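Local coordinates for protein epsin-1 (Saccharomyces cerevisiae, PDB 5LOZ) that serves as an endocytic adaptor, binding phosphoinositide-rich membranes, clathrin and ubiquitin, and is represented here by its ENTH domain, at residues A[4-9]-A[36-41]; A[14-19]-A[54-59]; A[19-24]-A[60-65]; A[25-30]-A[67-72]. All blocks are in the same frame, centred on the assembly; numbering follows the deposited sequence. Where two conformers were deposited one is given.

Interaction 1. Residues A[4-9]-A[36-41]; sequences SSTQVL and SADFFE
The axes of the short helical segments 5-9 and 36-41 come within 9.4 Å and diverge by 37°, which brings Thr-6 opposite Asp-38 and Gln-7 opposite Glu-41. The gap is bridged by short bonds from hydroxyls to carboxylates. At the N-cap, Ser-4 plays two roles: its OG accepts from Gln-7 N and donates to Glu-41 OE1 at 2.5 Å, approaching from above the carboxylate plane. In return, Gln-7 OE1 takes the N-H of Ser-4, with N to OE1 2.8 Å, on a lone pair in the carbonyl plane, closing a capping box. The extended Gln-7 chain carries its amide across the Glu-41 carboxylate, nearly parallel to it (21° between the planes), and Gln-7 CG lies 3.6 Å from Glu-41 OE1. Thr-6 OG1 donates to Asp-38 OD1 at 2.6 Å, coming steeply from above that carboxylate, 75° out of its plane. Both acids thus face the first turn of a helix, whose positive end would probably favour their charged forms. Helix 23-32 closes one flank: its Lys-32 touches Asp-38 and makes a weak hydrogen bond to Thr-6 OG1, while Leu-9 leans on Leu-29. Beyond, Phe-39 packs against helix 76-84.

Interaction 2. Residues A[14-19]-A[54-59]; sequences TSNDNH and GKYWRH
Direct contacts between Asn-16 and Arg-58 and between Thr-14 and His-59 are van der Waals in kind. Asn-16 reaches out with CG anti to its own N (chi1 -161°), placing OD1 3.4 Å from Arg-58 CB and ND2 at the edge of the Tyr-56 ring, amide and ring planes 66° apart. Thr-14 O lies 3.2 Å from His-59 CD2, and His-19 CD2 comes to the edge of the Trp-57 ring at CH2. Within the helix start, Trp-57 CZ2 lies over the centre of one face of the Arg-58 guanidinium. The polar links run through water. One molecule donates to Asn-16 OD1, 2.5 Å from the water oxygen, and to Lys-55 O, and accepts from Arg-58 N and NH1; a second joins Asn-16 ND2 to Lys-55 O; a third sits between Asn-16 N and His-59 NE2. On its other side His-59 ND1 is bonded to Asp-52, which helps fix the ring. Here the loop after helix 5-13 wraps the N-terminal end of helix 57-73, a connection within the alpha-alpha superhelix of the ENTH domain.

Interaction 3. Residues A[19-24]-A[60-65]; sequences HQVSKD and IAKALT
Lys-62 sends CG out beside its backbone N (chi1 -62°) and then bends at chi3 (83°), which carries its methylenes alongside the carbonyls of His-19 and Gln-20. Val-21, with CG2 turned beside its own N, meets the same lysine from the other segment. Lys-62 CG comes within 3.3 Å of His-19 O, and its CE passes near Gln-20 O. Val-21 CG2 rests 3.8 Å from Lys-62 CB. Val-21 CG2 also meets Thr-65 CG2 tip to tip at 3.8 Å. Residues 19-22 lead into helix 23-32, with Ser-22 at the N-cap, and 19-21 lie against helix 57-73 within the alpha-alpha superhelix. Water completes the join: a molecule donates to His-19 O (2.6 Å from water O to His-19 O) and is also bonded to Thr-65 OG1, itself held by Lys-112 of helix 106-121. The lysine is buried, and its NZ is gripped by Asp-17 in a salt bridge and by Ser-15 O in a hydrogen bond. A leucine in its place would probably leave the Asp-17 carboxylate without its charged mate and Ser-15 O without the lysine's N-H. Ala-61 CB adds a light touch against His-19 CB.

Interaction 4. Residues A[25-30]-A[67-72]; sequences SLIELA and IDYLIR
The packing of helix 23-32 on helix 57-73, one of the helix pairs of the ENTH superhelix, is centred on Leu-26 and Tyr-69. Leu-26 CB sits over the centre of the phenol ring in a CH-pi contact, 3.8 Å from the Tyr-69 centroid and 11° off its normal, while Leu-26 CD2 meets Tyr-69 CB at the root of the side chain. The tyrosine is aimed there by a CG anti to its backbone N (chi1 -161°). At the ring's edge, Ala-30 CB approaches Tyr-69 CE2 at 3.9 Å near the ring plane. Leu-26 O lies 3.5 Å from Tyr-69 CE2, on the side of the ring that Leu-26 CB covers. Ile-27 CG1 touches Tyr-69 OH at 3.6 Å. The segment axes pass 9.4 Å apart at a signed crossing angle of -49°, close to the value expected when i±4 ridges fit into grooves, and the ring indeed meets Leu-26 and Ala-30, four residues apart. With an alanine here in place of the phenol, a gap would probably open over Leu-26 CB and beside Ala-30, and Phe-73 would lose its stacking partner. On the inner side, Leu-70 CD2 packs 3.7 Å from Ala-30 CA and also reaches Leu-29 O. Leu-29 continues to Ala-13 of helix 5-13 and Ile-42 of helix 36-50. On another side of helix 57-73, Asp-68 OD2 holds Arg-72 NH1 in a salt bridge at 2.9 Å, and Glu-129 holds NE of the same arginine.

How the interactions relate
Interactions 2, 3 and 4 follow one another along helix 57-73, with centres about 9 Å apart from 2 to 3 and from 3 to 4, an example of how successive turns of one helix can each receive a different part of a preceding loop and helix. His-19 belongs to both 2 and 3, and Lys-62 of interaction 3 reaches back into the loop of interaction 2, with NZ 2.8 Å from Ser-15 O. Interactions 3 and 4 meet where Val-21 CG1 packs 3.6 Å from Leu-26 CG. Interaction 1 is joined to interaction 4 through Leu-9, whose CD1 is 3.4 Å from Leu-29 CD2. Interactions 1 and 2 do not touch; their centres are about 20 Å apart.

Interaction 1. Residues A[4-9]-A[36-41]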
loop_
_atom_site.group_PDB
_atom_site.type_symbol
_atom_site.label_atom_id
_atom_site.label_comp_id
_atom_site.label_asym_id
_atom_site.label_seq_id
_atom_site.Cartn_x
_atom_site.Cartn_y
_atom_site.Cartn_z
ATOM N N SER A 4 17.431 0.812 -7.898
ATOM C CA SER A 4 18.017 0.854 -6.548
ATOM C C SER A 4 17.548 -0.438 -5.843
ATOM O O SER A 4 16.605 -1.113 -6.308
ATOM C CB SER A 4 17.578 2.062 -5.766
ATOM O OG SER A 4 16.178 2.003 -5.521
ATOM N N SER A 5 18.182 -0.774 -4.721
ATOM C CA SER A 5 17.744 -1.914 -3.949
ATOM C C SER A 5 16.335 -1.671 -3.343
ATOM O O SER A 5 15.579 -2.588 -3.173
ATOM C CB SER A 5 18.753 -2.201 -2.811
ATOM O OG SER A 5 18.931 -1.047 -1.994
ATOM N N THR A 6 15.999 -0.427 -3.048
ATOM C CA THR A 6 14.637 -0.085 -2.551
ATOM C C THR A 6 13.583 -0.361 -3.649
ATOM O O THR A 6 12.501 -0.869 -3.375
ATOM C CB THR A 6 14.575 1.380 -2.095
ATOM O OG1 THR A 6 15.532 1.576 -1.044
ATOM C CG2 THR A 6 13.113 1.789 -1.611
ATOM N N GLN A 7 13.937 -0.077 -4.895
ATOM C CA GLN A 7 13.046 -0.292 -6.003
ATOM C C GLN A 7 12.820 -1.789 -6.210
ATOM O O GLN A 7 11.712 -2.200 -6.490
ATOM C CB GLN A 7 13.551 0.370 -7.256
ATOM C CG GLN A 7 13.452 1.916 -7.221
ATOM C CD GLN A 7 14.100 2.604 -8.409
ATOM O OE1 GLN A 7 15.249 2.317 -8.788
ATOM N NE2 GLN A 7 13.384 3.534 -8.990
ATOM N N VAL A 8 13.858 -2.601 -6.028
ATOM C CA VAL A 8 13.708 -4.041 -6.151
ATOM C C VAL A 8 12.847 -4.532 -4.992
ATOM O O VAL A 8 11.947 -5.345 -5.199
ATOM C CB VAL A 8 15.096 -4.778 -6.169
ATOM C CG1 VAL A 8 14.907 -6.292 -6.109
ATOM C CG2 VAL A 8 15.882 -4.398 -7.438
ATOM N N LEU A 9 13.132 -4.023 -3.791
ATOM C CA LEU A 9 12.315 -4.365 -2.577
ATOM C C LEU A 9 10.802 -4.137 -2.830
ATOM O O LEU A 9 9.968 -5.039 -2.656
ATOM C CB LEU A 9 12.748 -3.505 -1.397
ATOM C CG LEU A 9 12.497 -3.903 0.067
ATOM C CD1 LEU A 9 12.352 -2.660 0.952
ATOM C CD2 LEU A 9 11.414 -4.798 0.244
ATOM N N SER A 36 14.640 9.767 2.792
ATOM C CA SER A 36 14.141 10.593 1.703
ATOM C C SER A 36 14.152 9.991 0.298
ATOM O O SER A 36 13.139 9.975 -0.387
ATOM C CB SER A 36 14.840 11.962 1.647
ATOM O OG SER A 36 14.290 12.821 2.618
ATOM N N ALA A 37 15.284 9.513 -0.148
ATOM C CA ALA A 37 15.363 8.907 -1.469
ATOM C C ALA A 37 14.473 7.649 -1.543
ATOM O O ALA A 37 13.742 7.458 -2.501
ATOM C CB ALA A 37 16.840 8.551 -1.806
ATOM N N ASP A 38 14.565 6.788 -0.539
ATOM C CA ASP A 38 13.733 5.590 -0.467
ATOM C C ASP A 38 12.238 5.910 -0.515
ATOM O O ASP A 38 11.506 5.271 -1.237
ATOM C CB ASP A 38 14.062 4.768 0.778
ATOM C CG ASP A 38 15.479 4.164 0.752
ATOM O OD1 ASP A 38 16.090 4.019 -0.329
ATOM O OD2 ASP A 38 15.970 3.819 1.840
ATOM N N PHE A 39 11.783 6.847 0.306
ATOM C CA PHE A 39 10.366 7.265 0.347
ATOM C C PHE A 39 9.796 7.538 -1.031
ATOM O O PHE A 39 8.796 6.943 -1.410
ATOM C CB PHE A 39 10.206 8.544 1.207
ATOM C CG PHE A 39 8.832 9.085 1.224
ATOM C CD1 PHE A 39 7.870 8.551 2.048
ATOM C CD2 PHE A 39 8.472 10.091 0.349
ATOM C CE1 PHE A 39 6.579 9.020 2.009
ATOM C CE2 PHE A 39 7.194 10.573 0.333
ATOM C CZ PHE A 39 6.247 10.028 1.166
ATOM N N PHE A 40 10.461 8.384 -1.807
ATOM C CA PHE A 40 9.974 8.726 -3.137
ATOM C C PHE A 40 9.939 7.504 -4.067
ATOM O O PHE A 40 8.992 7.343 -4.843
ATOM C CB PHE A 40 10.799 9.867 -3.748
ATOM C CG PHE A 40 10.572 11.215 -3.076
ATOM C CD1 PHE A 40 9.434 11.953 -3.347
ATOM C CD2 PHE A 40 11.470 11.710 -2.156
ATOM C CE1 PHE A 40 9.223 13.182 -2.739
ATOM C CE2 PHE A 40 11.273 12.925 -1.545
ATOM C CZ PHE A 40 10.150 13.668 -1.841
ATOM N N GLU A 41 10.963 6.671 -4.023
ATOM C CA GLU A 41 10.976 5.470 -4.891
ATOM C C GLU A 41 9.869 4.485 -4.490
ATOM O O GLU A 41 9.188 3.955 -5.329
ATOM C CB GLU A 41 12.321 4.778 -4.859
ATOM C CG GLU A 41 13.427 5.654 -5.479
ATOM C CD GLU A 41 14.793 5.053 -5.325
ATOM O OE1 GLU A 41 14.891 4.004 -4.656
ATOM O OE2 GLU A 41 15.765 5.627 -5.860
HETATM O O HOH W 1 10.303 3.913 -7.771
#

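Interaction 2. Residues A[14-19]-A[54-59]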
loop_
_atom_site.group_PDB
_atom_site.type_symbol
_atom_site.label_atom_id
_atom_site.label_comp_id
_atom_site.label_asym_id
_atom_site.label_seq_id
_atom_site.Cartn_x
_atom_site.Cartn_y
_atom_site.Cartn_z
ATOM N N THR A 14 5.290 -6.294 -4.142
ATOM C CA THR A 14 4.017 -6.040 -4.763
ATOM C C THR A 14 3.851 -6.842 -6.071
ATOM O O THR A 14 3.015 -6.505 -6.887
ATOM C CB THR A 14 3.802 -4.557 -5.001
ATOM O OG1 THR A 14 4.887 -4.022 -5.769
ATOM C CG2 THR A 14 3.739 -3.801 -3.663
ATOM N N SER A 15 4.619 -7.934 -6.231
ATOM C CA SER A 15 4.636 -8.661 -7.495
ATOM C C SER A 15 3.402 -9.565 -7.670
ATOM O O SER A 15 2.652 -9.856 -6.735
ATOM C CB SER A 15 5.912 -9.482 -7.642
ATOM O OG SER A 15 5.926 -10.459 -6.670
ATOM N N ASN A 16 3.177 -9.970 -8.900
ATOM C CA ASN A 16 1.974 -10.725 -9.288
ATOM C C ASN A 16 2.004 -12.221 -9.043
ATOM O O ASN A 16 1.519 -13.009 -9.862
ATOM C CB ASN A 16 1.689 -10.431 -10.773
ATOM C CG ASN A 16 0.262 -10.762 -11.190
ATOM O OD1 ASN A 16 -0.684 -10.458 -10.484
ATOM N ND2 ASN A 16 0.107 -11.353 -12.386
ATOM N N ASP A 17 2.560 -12.665 -7.923
ATOM C CA ASP A 17 2.485 -14.088 -7.565
ATOM C C ASP A 17 1.232 -14.454 -6.766
ATOM O O ASP A 17 0.308 -15.098 -7.304
ATOM C CB ASP A 17 3.817 -14.611 -6.954
ATOM C CG ASP A 17 4.383 -13.693 -5.840
ATOM O OD1 ASP A 17 3.614 -13.148 -5.063
ATOM O OD2 ASP A 17 5.597 -13.504 -5.768
ATOM N N ASN A 18 1.200 -14.089 -5.481
ATOM C CA ASN A 18 0.077 -14.313 -4.604
ATOM C C ASN A 18 -0.186 -12.985 -3.885
ATOM O O ASN A 18 0.753 -12.244 -3.659
ATOM C CB ASN A 18 0.403 -15.420 -3.575
ATOM C CG ASN A 18 0.473 -16.812 -4.221
ATOM O OD1 ASN A 18 -0.554 -17.316 -4.685
ATOM N ND2 ASN A 18 1.690 -17.400 -4.326
ATOM N N HIS A 19 -1.424 -12.701 -3.552
ATOM C CA HIS A 19 -1.749 -11.378 -2.936
ATOM C C HIS A 19 -1.220 -11.153 -1.509
ATOM O O HIS A 19 -1.283 -10.046 -1.001
ATOM C CB HIS A 19 -3.228 -11.062 -2.980
ATOM C CG HIS A 19 -4.082 -11.912 -2.105
ATOM N ND1 HIS A 19 -4.200 -11.710 -0.752
ATOM C CD2 HIS A 19 -4.907 -12.955 -2.402
ATOM C CE1 HIS A 19 -5.043 -12.594 -0.248
ATOM N NE2 HIS A 19 -5.484 -13.369 -1.229
ATOM N N GLY A 54 -6.977 -4.453 -14.381
ATOM C CA GLY A 54 -7.684 -5.488 -13.640
ATOM C C GLY A 54 -7.040 -6.859 -13.610
ATOM O O GLY A 54 -7.083 -7.545 -12.594
ATOM N N LYS A 55 -6.433 -7.268 -14.716
ATOM C CA LYS A 55 -5.737 -8.547 -14.778
ATOM C C LYS A 55 -4.648 -8.628 -13.703
ATOM O O LYS A 55 -4.396 -9.671 -13.118
ATOM C CB LYS A 55 -5.100 -8.717 -16.167
ATOM C CG LYS A 55 -4.284 -9.954 -16.333
ATOM C CD LYS A 55 -3.649 -10.001 -17.744
ATOM C CE LYS A 55 -2.555 -11.082 -17.850
ATOM N NZ LYS A 55 -1.929 -11.167 -19.222
ATOM N N TYR A 56 -4.007 -7.498 -13.445
ATOM C CA TYR A 56 -2.967 -7.410 -12.416
ATOM C C TYR A 56 -3.508 -6.885 -11.118
ATOM O O TYR A 56 -2.852 -6.085 -10.461
ATOM C CB TYR A 56 -1.841 -6.520 -12.916
ATOM C CG TYR A 56 -1.257 -7.039 -14.195
ATOM C CD1 TYR A 56 -0.460 -8.169 -14.195
ATOM C CD2 TYR A 56 -1.530 -6.428 -15.401
ATOM C CE1 TYR A 56 0.067 -8.669 -15.360
ATOM C CE2 TYR A 56 -0.994 -6.921 -16.579
ATOM C CZ TYR A 56 -0.192 -8.050 -16.549
ATOM O OH TYR A 56 0.349 -8.567 -17.709
ATOM N N TRP A 57 -4.698 -7.358 -10.721
ATOM C CA TRP A 57 -5.290 -6.935 -9.481
ATOM C C TRP A 57 -4.411 -7.242 -8.257
ATOM O O TRP A 57 -4.563 -6.577 -7.211
ATOM C CB TRP A 57 -6.676 -7.560 -9.295
ATOM C CG TRP A 57 -6.705 -9.065 -9.133
ATOM C CD1 TRP A 57 -6.858 -9.982 -10.131
ATOM C CD2 TRP A 57 -6.573 -9.809 -7.925
ATOM N NE1 TRP A 57 -6.827 -11.247 -9.611
ATOM C CE2 TRP A 57 -6.643 -11.174 -8.263
ATOM C CE3 TRP A 57 -6.397 -9.465 -6.580
ATOM C CZ2 TRP A 57 -6.543 -12.185 -7.307
ATOM C CZ3 TRP A 57 -6.314 -10.461 -5.651
ATOM C CH2 TRP A 57 -6.385 -11.802 -6.009
ATOM N N ARG A 58 -3.531 -8.253 -8.345
ATOM C CA ARG A 58 -2.616 -8.562 -7.223
ATOM C C ARG A 58 -1.620 -7.435 -6.982
ATOM O O ARG A 58 -1.271 -7.164 -5.833
ATOM C CB ARG A 58 -1.920 -9.914 -7.369
ATOM C CG ARG A 58 -2.844 -11.109 -7.299
ATOM C CD ARG A 58 -2.149 -12.379 -7.749
ATOM N NE ARG A 58 -3.076 -13.521 -7.604
ATOM C CZ ARG A 58 -3.969 -13.888 -8.533
ATOM N NH1 ARG A 58 -4.062 -13.205 -9.653
ATOM N NH2 ARG A 58 -4.798 -14.896 -8.313
ATOM N N HIS A 59 -1.230 -6.721 -8.036
ATOM C CA HIS A 59 -0.394 -5.576 -7.891
ATOM C C HIS A 59 -1.083 -4.541 -7.020
ATOM O O HIS A 59 -0.475 -3.969 -6.119
ATOM C CB HIS A 59 -0.074 -4.928 -9.246
ATOM C CG HIS A 59 0.922 -5.664 -10.075
ATOM N ND1 HIS A 59 1.101 -5.394 -11.419
ATOM C CD2 HIS A 59 1.739 -6.702 -9.787
ATOM C CE1 HIS A 59 2.020 -6.209 -11.902
ATOM N NE2 HIS A 59 2.427 -7.008 -10.937
HETATM O O HOH W 2 -3.217 -10.503 -10.393
HETATM O O HOH W 3 4.621 -8.570 -11.088
HETATM O O HOH W 4 -2.480 -11.874 -13.715
#

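Interaction 3. Residues A[19-24]-A[60-65]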
loop_
_atom_site.group_PDB
_atom_site.type_symbol
_atom_site.label_atom_id
_atom_site.label_comp_id
_atom_site.label_asym_id
_atom_site.label_seq_id
_atom_site.Cartn_x
_atom_site.Cartn_y
_atom_site.Cartn_z
ATOM N N HIS A 19 -1.424 -12.701 -3.552
ATOM C CA HIS A 19 -1.749 -11.378 -2.936
ATOM C C HIS A 19 -1.220 -11.153 -1.509
ATOM O O HIS A 19 -1.283 -10.046 -1.001
ATOM C CB HIS A 19 -3.228 -11.062 -2.980
ATOM C CG HIS A 19 -4.082 -11.912 -2.105
ATOM N ND1 HIS A 19 -4.200 -11.710 -0.752
ATOM C CD2 HIS A 19 -4.907 -12.955 -2.402
ATOM C CE1 HIS A 19 -5.043 -12.594 -0.248
ATOM N NE2 HIS A 19 -5.484 -13.369 -1.229
ATOM N N GLN A 20 -0.704 -12.187 -0.855
ATOM C CA GLN A 20 -0.115 -12.026 0.468
ATOM C C GLN A 20 1.257 -11.368 0.424
ATOM O O GLN A 20 2.098 -11.736 -0.343
ATOM C CB GLN A 20 -0.063 -13.354 1.188
ATOM C CG GLN A 20 -1.441 -13.959 1.478
ATOM C CD GLN A 20 -1.931 -14.903 0.362
ATOM O OE1 GLN A 20 -1.409 -14.904 -0.757
ATOM N NE2 GLN A 20 -2.941 -15.667 0.654
ATOM N N VAL A 21 1.457 -10.348 1.252
ATOM C CA VAL A 21 2.733 -9.644 1.348
ATOM C C VAL A 21 3.518 -10.216 2.540
ATOM O O VAL A 21 2.967 -10.424 3.634
ATOM C CB VAL A 21 2.521 -8.122 1.524
ATOM C CG1 VAL A 21 3.845 -7.391 1.578
ATOM C CG2 VAL A 21 1.625 -7.581 0.388
ATOM N N SER A 22 4.787 -10.519 2.308
ATOM C CA SER A 22 5.674 -10.971 3.361
ATOM C C SER A 22 5.858 -9.921 4.496
ATOM O O SER A 22 5.980 -8.690 4.237
ATOM C CB SER A 22 7.043 -11.320 2.749
ATOM O OG SER A 22 8.118 -11.121 3.656
ATOM N N LYS A 23 5.900 -10.413 5.736
ATOM C CA LYS A 23 6.219 -9.562 6.900
ATOM C C LYS A 23 7.596 -8.918 6.766
ATOM O O LYS A 23 7.787 -7.763 7.080
ATOM C CB LYS A 23 6.173 -10.391 8.191
ATOM C CG LYS A 23 5.996 -9.551 9.457
ATOM C CD LYS A 23 6.089 -10.420 10.750
ATOM C CE LYS A 23 5.014 -11.548 10.785
ATOM N NZ LYS A 23 4.835 -12.213 12.131
ATOM N N ASP A 24 8.563 -9.697 6.313
ATOM C CA ASP A 24 9.898 -9.209 5.985
ATOM C C ASP A 24 9.839 -7.891 5.183
ATOM O O ASP A 24 10.466 -6.866 5.547
ATOM C CB ASP A 24 10.596 -10.247 5.082
ATOM C CG ASP A 24 11.572 -11.094 5.805
ATOM O OD1 ASP A 24 11.222 -12.276 6.065
ATOM O OD2 ASP A 24 12.695 -10.584 6.078
ATOM N N ILE A 60 -2.356 -4.330 -7.306
ATOM C CA ILE A 60 -3.203 -3.346 -6.613
ATOM C C ILE A 60 -3.447 -3.744 -5.166
ATOM O O ILE A 60 -3.175 -2.955 -4.266
ATOM C CB ILE A 60 -4.588 -3.182 -7.333
ATOM C CG1 ILE A 60 -4.371 -2.899 -8.840
ATOM C CG2 ILE A 60 -5.395 -2.122 -6.672
ATOM C CD1 ILE A 60 -5.661 -2.586 -9.628
ATOM N N ALA A 61 -3.925 -4.970 -4.941
ATOM C CA ALA A 61 -4.138 -5.475 -3.600
ATOM C C ALA A 61 -2.894 -5.322 -2.731
ATOM O O ALA A 61 -2.990 -4.838 -1.603
ATOM C CB ALA A 61 -4.581 -6.933 -3.646
ATOM N N LYS A 62 -1.734 -5.744 -3.238
ATOM C CA LYS A 62 -0.526 -5.784 -2.421
ATOM C C LYS A 62 0.006 -4.352 -2.133
ATOM O O LYS A 62 0.481 -4.079 -1.038
ATOM C CB LYS A 62 0.532 -6.645 -3.075
ATOM C CG LYS A 62 0.114 -8.096 -3.227
ATOM C CD LYS A 62 1.101 -8.884 -4.038
ATOM C CE LYS A 62 2.283 -9.364 -3.203
ATOM N NZ LYS A 62 3.195 -10.245 -4.002
ATOM N N ALA A 63 -0.115 -3.474 -3.111
ATOM C CA ALA A 63 0.214 -2.080 -2.960
ATOM C C ALA A 63 -0.618 -1.478 -1.813
ATOM O O ALA A 63 -0.082 -0.777 -0.944
ATOM C CB ALA A 63 -0.017 -1.318 -4.226
ATOM N N LEU A 64 -1.905 -1.810 -1.772
ATOM C CA LEU A 64 -2.791 -1.319 -0.727
ATOM C C LEU A 64 -2.411 -1.860 0.608
ATOM O O LEU A 64 -2.501 -1.137 1.631
ATOM C CB LEU A 64 -4.258 -1.650 -1.058
ATOM C CG LEU A 64 -4.931 -0.895 -2.219
ATOM C CD1 LEU A 64 -6.282 -1.554 -2.592
ATOM C CD2 LEU A 64 -5.132 0.613 -1.885
ATOM N N THR A 65 -1.968 -3.114 0.654
ATOM C CA THR A 65 -1.440 -3.740 1.896
ATOM C C THR A 65 -0.176 -3.041 2.392
ATOM O O THR A 65 -0.032 -2.775 3.587
ATOM C CB THR A 65 -1.128 -5.253 1.710
ATOM O OG1 THR A 65 -2.321 -5.915 1.275
ATOM C CG2 THR A 65 -0.648 -5.884 2.971
HETATM O O HOH W 5 -2.700 -7.934 -0.518
#

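Interaction 4. Residues A[25-30]-A[67-72]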
loop_
_atom_site.group_PDB
_atom_site.type_symbol
_atom_site.label_atom_id
_atom_site.label_comp_id
_atom_site.label_asym_id
_atom_site.label_seq_id
_atom_site.Cartn_x
_atom_site.Cartn_y
_atom_site.Cartn_z
ATOM N N SER A 25 9.126 -7.949 4.058
ATOM C CA SER A 25 9.021 -6.824 3.133
ATOM C C SER A 25 8.379 -5.601 3.795
ATOM O O SER A 25 8.874 -4.493 3.654
ATOM C CB SER A 25 8.224 -7.234 1.881
ATOM O OG SER A 25 8.893 -8.281 1.203
ATOM N N LEU A 26 7.301 -5.813 4.531
ATOM C CA LEU A 26 6.605 -4.721 5.140
ATOM C C LEU A 26 7.486 -3.961 6.148
ATOM O O LEU A 26 7.504 -2.751 6.176
ATOM C CB LEU A 26 5.304 -5.211 5.768
ATOM C CG LEU A 26 4.247 -5.753 4.761
ATOM C CD1 LEU A 26 3.235 -6.606 5.465
ATOM C CD2 LEU A 26 3.537 -4.631 4.036
ATOM N N ILE A 27 8.179 -4.696 6.999
ATOM C CA ILE A 27 9.030 -4.102 8.017
ATOM C C ILE A 27 10.131 -3.292 7.364
ATOM O O ILE A 27 10.390 -2.136 7.752
ATOM C CB ILE A 27 9.620 -5.191 8.953
ATOM C CG1 ILE A 27 8.536 -5.744 9.875
ATOM C CG2 ILE A 27 10.833 -4.651 9.776
ATOM C CD1 ILE A 27 8.909 -7.030 10.452
ATOM N N GLU A 28 10.760 -3.867 6.335
ATOM C CA GLU A 28 11.813 -3.156 5.641
ATOM C C GLU A 28 11.286 -1.914 4.906
ATOM O O GLU A 28 11.946 -0.905 4.880
ATOM C CB GLU A 28 12.548 -4.107 4.681
ATOM C CG GLU A 28 13.925 -3.608 4.318
ATOM C CD GLU A 28 14.786 -4.626 3.567
ATOM O OE1 GLU A 28 15.820 -4.185 2.990
ATOM O OE2 GLU A 28 14.430 -5.835 3.553
ATOM N N LEU A 29 10.094 -1.990 4.293
ATOM C CA LEU A 29 9.515 -0.827 3.589
ATOM C C LEU A 29 9.156 0.304 4.569
ATOM O O LEU A 29 9.373 1.481 4.283
ATOM C CB LEU A 29 8.284 -1.256 2.764
ATOM C CG LEU A 29 8.591 -2.055 1.491
ATOM C CD1 LEU A 29 7.340 -2.650 0.888
ATOM C CD2 LEU A 29 9.316 -1.175 0.425
ATOM N N ALA A 30 8.678 -0.061 5.763
ATOM C CA ALA A 30 8.357 0.930 6.772
ATOM C C ALA A 30 9.612 1.608 7.302
ATOM O O ALA A 30 9.631 2.834 7.467
ATOM C CB ALA A 30 7.487 0.346 7.880
ATOM N N ILE A 67 0.618 0.095 1.600
ATOM C CA ILE A 67 0.212 1.439 2.059
ATOM C C ILE A 67 -0.388 1.433 3.487
ATOM O O ILE A 67 -0.114 2.312 4.308
ATOM C CB ILE A 67 -0.693 2.153 1.066
ATOM C CG1 ILE A 67 0.024 2.341 -0.263
ATOM C CG2 ILE A 67 -1.177 3.512 1.660
ATOM C CD1 ILE A 67 -0.832 2.814 -1.369
ATOM N N ASP A 68 -1.207 0.421 3.781
ATOM C CA ASP A 68 -1.818 0.275 5.097
ATOM C C ASP A 68 -0.735 0.162 6.172
ATOM O O ASP A 68 -0.831 0.850 7.217
ATOM C CB ASP A 68 -2.776 -0.906 5.110
ATOM C CG ASP A 68 -3.180 -1.311 6.506
ATOM O OD1 ASP A 68 -4.045 -0.612 7.040
ATOM O OD2 ASP A 68 -2.567 -2.261 7.084
ATOM N N TYR A 69 0.270 -0.688 5.945
ATOM C CA TYR A 69 1.343 -0.889 6.899
ATOM C C TYR A 69 2.154 0.411 7.086
ATOM O O TYR A 69 2.563 0.759 8.194
ATOM C CB TYR A 69 2.268 -1.995 6.466
ATOM C CG TYR A 69 3.120 -2.555 7.578
ATOM C CD1 TYR A 69 2.633 -3.538 8.419
ATOM C CD2 TYR A 69 4.413 -2.108 7.789
ATOM C CE1 TYR A 69 3.396 -4.077 9.432
ATOM C CE2 TYR A 69 5.201 -2.644 8.816
ATOM C CZ TYR A 69 4.675 -3.631 9.641
ATOM O OH TYR A 69 5.376 -4.217 10.675
ATOM N N LEU A 70 2.370 1.120 5.983
ATOM C CA LEU A 70 3.172 2.308 5.980
ATOM C C LEU A 70 2.547 3.432 6.810
ATOM O O LEU A 70 3.260 4.166 7.486
ATOM C CB LEU A 70 3.394 2.804 4.549
ATOM C CG LEU A 70 4.411 2.084 3.673
ATOM C CD1 LEU A 70 4.607 2.773 2.322
ATOM C CD2 LEU A 70 5.750 1.971 4.425
ATOM N N ILE A 71 1.237 3.605 6.715
ATOM C CA ILE A 71 0.574 4.672 7.472
ATOM C C ILE A 71 0.460 4.296 8.948
ATOM O O ILE A 71 0.330 5.160 9.797
ATOM C CB ILE A 71 -0.794 5.128 6.868
ATOM C CG1 ILE A 71 -1.883 4.071 7.040
ATOM C CG2 ILE A 71 -0.634 5.571 5.377
ATOM C CD1 ILE A 71 -3.288 4.576 6.778
ATOM N N ARG A 72 0.495 2.985 9.236
ATOM C CA ARG A 72 0.456 2.497 10.582
ATOM C C ARG A 72 1.848 2.415 11.247
ATOM O O ARG A 72 1.950 2.529 12.467
ATOM C CB ARG A 72 -0.249 1.155 10.664
ATOM C CG ARG A 72 -1.741 1.172 10.430
ATOM C CD ARG A 72 -2.235 -0.216 10.006
ATOM N NE ARG A 72 -2.045 -1.176 11.053
ATOM C CZ ARG A 72 -1.722 -2.454 10.895
ATOM N NH1 ARG A 72 -1.568 -2.986 9.687
ATOM N NH2 ARG A 72 -1.570 -3.224 11.978
#